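Local coordinates for protein D-ribose pyranase (Bacillus subtilis, PDB 1OGE) that probably interconverts the beta-pyranose and beta-furanose forms of D-ribose, working as a homodecamer built from two pentamers, at residues I24-A29 / C123-G128. Residues are numbered along the deposited sequence; the frame is centred on the assembly and turned at random.
Sequences IVIADA and CILQAG. With RP5 (5-O-phosphono-beta-D-ribofuranose), chain G.
Ile24 to Ile26 pair antiparallel with Cys123 to Leu125, the short strand axes 4.8 Å apart at closest approach and their directions 154° from one another. Four backbone hydrogen bonds set the register: Ile24 and Leu125 exchange two, as do Ile26 and Cys123, the straightest running from Ile26 N to Cys123 O (N-H...O 170°). Between these hydrogen-bonded pairs sits the non-hydrogen-bonded pair Val25-Ile124. On the face shared by Ile24, Ile26, Cys123 and Leu125, where Phe51 of helix 51-61 touches both Ile26 and Cys123, the end methyl CD1 of Ile26 is 4.2 Å from both Leu125 CD1 and Cys123 SG, so it bridges two neighbours on the other strand. On the reverse face Val25 CG2 meets Ile124 CG1 at 3.7 Å, the two side chains crossing at a slant. Strand 23-27 is flanked by 111-113 and strand 123-127 by 64-70, which puts the pair in the middle of a mixed six-stranded sheet with helices packed against it. Past the paired residues the first strand leads to Asp28, a substrate-binding residue. Its CG sits between the backbone N and the carbonyl carbon (chi1 55°), and the carboxylate takes one ribose hydroxyl on each oxygen, RP5 O3 to Asp28 OD1 at 2.8 Å and RP5 O2 to Asp28 OD2 at 2.6 Å. OD2 also accepts hydrogen bonds from the backbone N-H groups of Gly30 and Leu31, which would limit the carboxylate's freedom to turn. An alanine here is likely to leave both sugar hydroxyls and those two N-H groups without their acceptor.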
ATOM      1  N   ILE A  24       7.257 -20.727  15.251  1.00 33.11           N
ATOM      2  CA  ILE A  24       6.718 -19.550  15.920  1.00 33.70           C
ATOM      3  C   ILE A  24       7.530 -19.422  17.209  1.00 32.74           C
ATOM      4  O   ILE A  24       8.061 -20.413  17.712  1.00 30.86           O
ATOM      5  CB  ILE A  24       5.198 -19.668  16.252  1.00 36.10           C
ATOM      6  CG1 ILE A  24       4.959 -20.692  17.357  1.00 38.09           C
ATOM      7  CG2 ILE A  24       4.420 -20.040  14.999  1.00 35.52           C
ATOM      8  CD1 ILE A  24       3.530 -20.664  17.887  1.00 40.47           C
ATOM      9  N   VAL A  25       7.636 -18.207  17.733  1.00 32.58           N
ATOM     10  CA  VAL A  25       8.412 -17.965  18.943  1.00 32.43           C
ATOM     11  C   VAL A  25       7.564 -17.403  20.083  1.00 32.90           C
ATOM     12  O   VAL A  25       6.649 -16.611  19.860  1.00 32.32           O
ATOM     13  CB  VAL A  25       9.564 -16.958  18.659  1.00 33.49           C
ATOM     14  CG1 VAL A  25      10.381 -16.709  19.929  1.00 33.90           C
ATOM     15  CG2 VAL A  25      10.451 -17.479  17.533  1.00 32.24           C
ATOM     16  N   ILE A  26       7.867 -17.841  21.302  1.00 32.23           N
ATOM     17  CA  ILE A  26       7.192 -17.350  22.498  1.00 32.43           C
ATOM     18  C   ILE A  26       8.336 -16.663  23.206  1.00 31.63           C
ATOM     19  O   ILE A  26       9.343 -17.293  23.531  1.00 29.50           O
ATOM     20  CB  ILE A  26       6.658 -18.487  23.384  1.00 33.83           C
ATOM     21  CG1 ILE A  26       5.593 -19.277  22.624  1.00 35.65           C
ATOM     22  CG2 ILE A  26       6.054 -17.903  24.660  1.00 33.78           C
ATOM     23  CD1 ILE A  26       5.053 -20.476  23.396  1.00 39.91           C
ATOM     24  N   ALA A  27       8.192 -15.367  23.437  1.00 31.95           N
ATOM     25  CA  ALA A  27       9.270 -14.610  24.040  1.00 32.80           C
ATOM     26  C   ALA A  27       8.938 -13.955  25.356  1.00 33.18           C
ATOM     27  O   ALA A  27       7.770 -13.748  25.685  1.00 32.21           O
ATOM     28  CB  ALA A  27       9.738 -13.542  23.055  1.00 31.49           C
ATOM     29  N   ASP A  28       9.989 -13.637  26.109  1.00 33.49           N
ATOM     30  CA  ASP A  28       9.824 -12.934  27.365  1.00 33.61           C
ATOM     31  C   ASP A  28       9.710 -11.469  26.936  1.00 33.94           C
ATOM     32  O   ASP A  28       9.807 -11.167  25.748  1.00 33.51           O
ATOM     33  CB  ASP A  28      11.031 -13.171  28.287  1.00 35.36           C
ATOM     34  CG  ASP A  28      12.360 -12.801  27.641  1.00 36.61           C
ATOM     35  OD1 ASP A  28      13.314 -13.603  27.764  1.00 34.83           O
ATOM     36  OD2 ASP A  28      12.455 -11.713  27.031  1.00 34.31           O
ATOM     37  N   ALA A  29       9.505 -10.564  27.885  1.00 33.44           N
ATOM     38  CA  ALA A  29       9.343  -9.155  27.556  1.00 32.77           C
ATOM     39  C   ALA A  29      10.564  -8.451  26.945  1.00 32.25           C
ATOM     40  O   ALA A  29      10.440  -7.337  26.431  1.00 33.35           O
ATOM     41  CB  ALA A  29       8.885  -8.395  28.795  1.00 30.72           C
ATOM     42  N   CYS A 123      11.324 -19.602  23.616  1.00 38.27           N
ATOM     43  CA  CYS A 123      11.401 -20.894  22.947  1.00 38.11           C
ATOM     44  C   CYS A 123      10.764 -20.845  21.565  1.00 36.61           C
ATOM     45  O   CYS A 123       9.874 -20.036  21.302  1.00 36.51           O
ATOM     46  CB  CYS A 123      10.740 -21.995  23.787  1.00 36.63           C
ATOM     47  SG  CYS A 123       8.944 -22.002  23.774  1.00 38.26           S
ATOM     48  N   ILE A 124      11.247 -21.713  20.687  1.00 36.99           N
ATOM     49  CA  ILE A 124      10.749 -21.815  19.325  1.00 37.53           C
ATOM     50  C   ILE A 124       9.983 -23.128  19.178  1.00 37.46           C
ATOM     51  O   ILE A 124      10.526 -24.198  19.456  1.00 37.55           O
ATOM     52  CB  ILE A 124      11.919 -21.811  18.303  1.00 37.41           C
ATOM     53  CG1 ILE A 124      12.532 -20.410  18.215  1.00 37.90           C
ATOM     54  CG2 ILE A 124      11.434 -22.284  16.932  1.00 36.12           C
ATOM     55  CD1 ILE A 124      13.739 -20.332  17.281  1.00 38.76           C
ATOM     56  N   LEU A 125       8.725 -23.048  18.760  1.00 36.83           N
ATOM     57  CA  LEU A 125       7.926 -24.257  18.554  1.00 37.69           C
ATOM     58  C   LEU A 125       7.895 -24.568  17.065  1.00 36.85           C
ATOM     59  O   LEU A 125       7.477 -23.736  16.261  1.00 37.69           O
ATOM     60  CB  LEU A 125       6.491 -24.064  19.046  1.00 36.57           C
ATOM     61  CG  LEU A 125       6.267 -23.742  20.518  1.00 38.09           C
ATOM     62  CD1 LEU A 125       4.775 -23.709  20.789  1.00 37.66           C
ATOM     63  CD2 LEU A 125       6.944 -24.791  21.389  1.00 40.49           C
ATOM     64  N   GLN A 126       8.347 -25.760  16.699  1.00 36.99           N
ATOM     65  CA  GLN A 126       8.355 -26.162  15.302  1.00 38.23           C
ATOM     66  C   GLN A 126       7.148 -27.045  15.001  1.00 40.00           C
ATOM     67  O   GLN A 126       6.990 -28.120  15.583  1.00 39.70           O
ATOM     68  CB  GLN A 126       9.648 -26.906  14.977  1.00 39.27           C
ATOM     69  CG  GLN A 126       9.772 -27.310  13.519  1.00 43.18           C
ATOM     70  CD  GLN A 126      11.162 -27.802  13.174  1.00 45.81           C
ATOM     71  OE1 GLN A 126      12.144 -27.067  13.308  1.00 47.36           O
ATOM     72  NE2 GLN A 126      11.255 -29.052  12.729  1.00 46.69           N
ATOM     73  N   ALA A 127       6.308 -26.577  14.080  1.00 39.94           N
ATOM     74  CA  ALA A 127       5.085 -27.271  13.681  1.00 39.97           C
ATOM     75  C   ALA A 127       5.267 -28.679  13.123  1.00 39.78           C
ATOM     76  O   ALA A 127       6.104 -28.918  12.253  1.00 38.72           O
ATOM     77  CB  ALA A 127       4.323 -26.423  12.664  1.00 38.59           C
ATOM     78  N   GLY A 128       4.457 -29.604  13.623  1.00 39.83           N
ATOM     79  CA  GLY A 128       4.512 -30.970  13.138  1.00 42.40           C
ATOM     80  C   GLY A 128       3.435 -31.151  12.084  1.00 44.30           C
ATOM     81  O   GLY A 128       3.008 -30.177  11.462  1.00 43.41           O
TER
HETATM   82  C1  RP5 G1133      16.862 -10.918  25.458  1.00 75.73           C
HETATM   83  O4  RP5 G1133      17.885 -10.631  26.385  1.00 77.19           O
HETATM   84  C2  RP5 G1133      15.847 -11.779  26.209  1.00 74.82           C
HETATM   85  O2  RP5 G1133      14.977 -10.947  26.959  1.00 73.06           O
HETATM   86  C3  RP5 G1133      16.746 -12.552  27.169  1.00 75.97           C
HETATM   87  O3  RP5 G1133      15.962 -12.908  28.301  1.00 74.05           O
HETATM   88  C4  RP5 G1133      17.882 -11.559  27.458  1.00 78.54           C
HETATM   89  C5  RP5 G1133      19.251 -12.260  27.576  1.00 82.87           C
HETATM   90  O5  RP5 G1133      20.308 -11.307  27.830  1.00 89.17           O
HETATM   91  P'  RP5 G1133      20.558 -10.945  29.350  1.00 92.39           P
HETATM   92  O1X RP5 G1133      21.674  -9.980  29.449  1.00 91.96           O
HETATM   93  O2X RP5 G1133      19.288 -10.307  29.935  1.00 92.35           O
HETATM   94  O3X RP5 G1133      20.903 -12.206  30.146  1.00 92.57           O
HETATM   95  O1  RP5 G1133      17.502 -11.606  24.414  1.00 75.30           O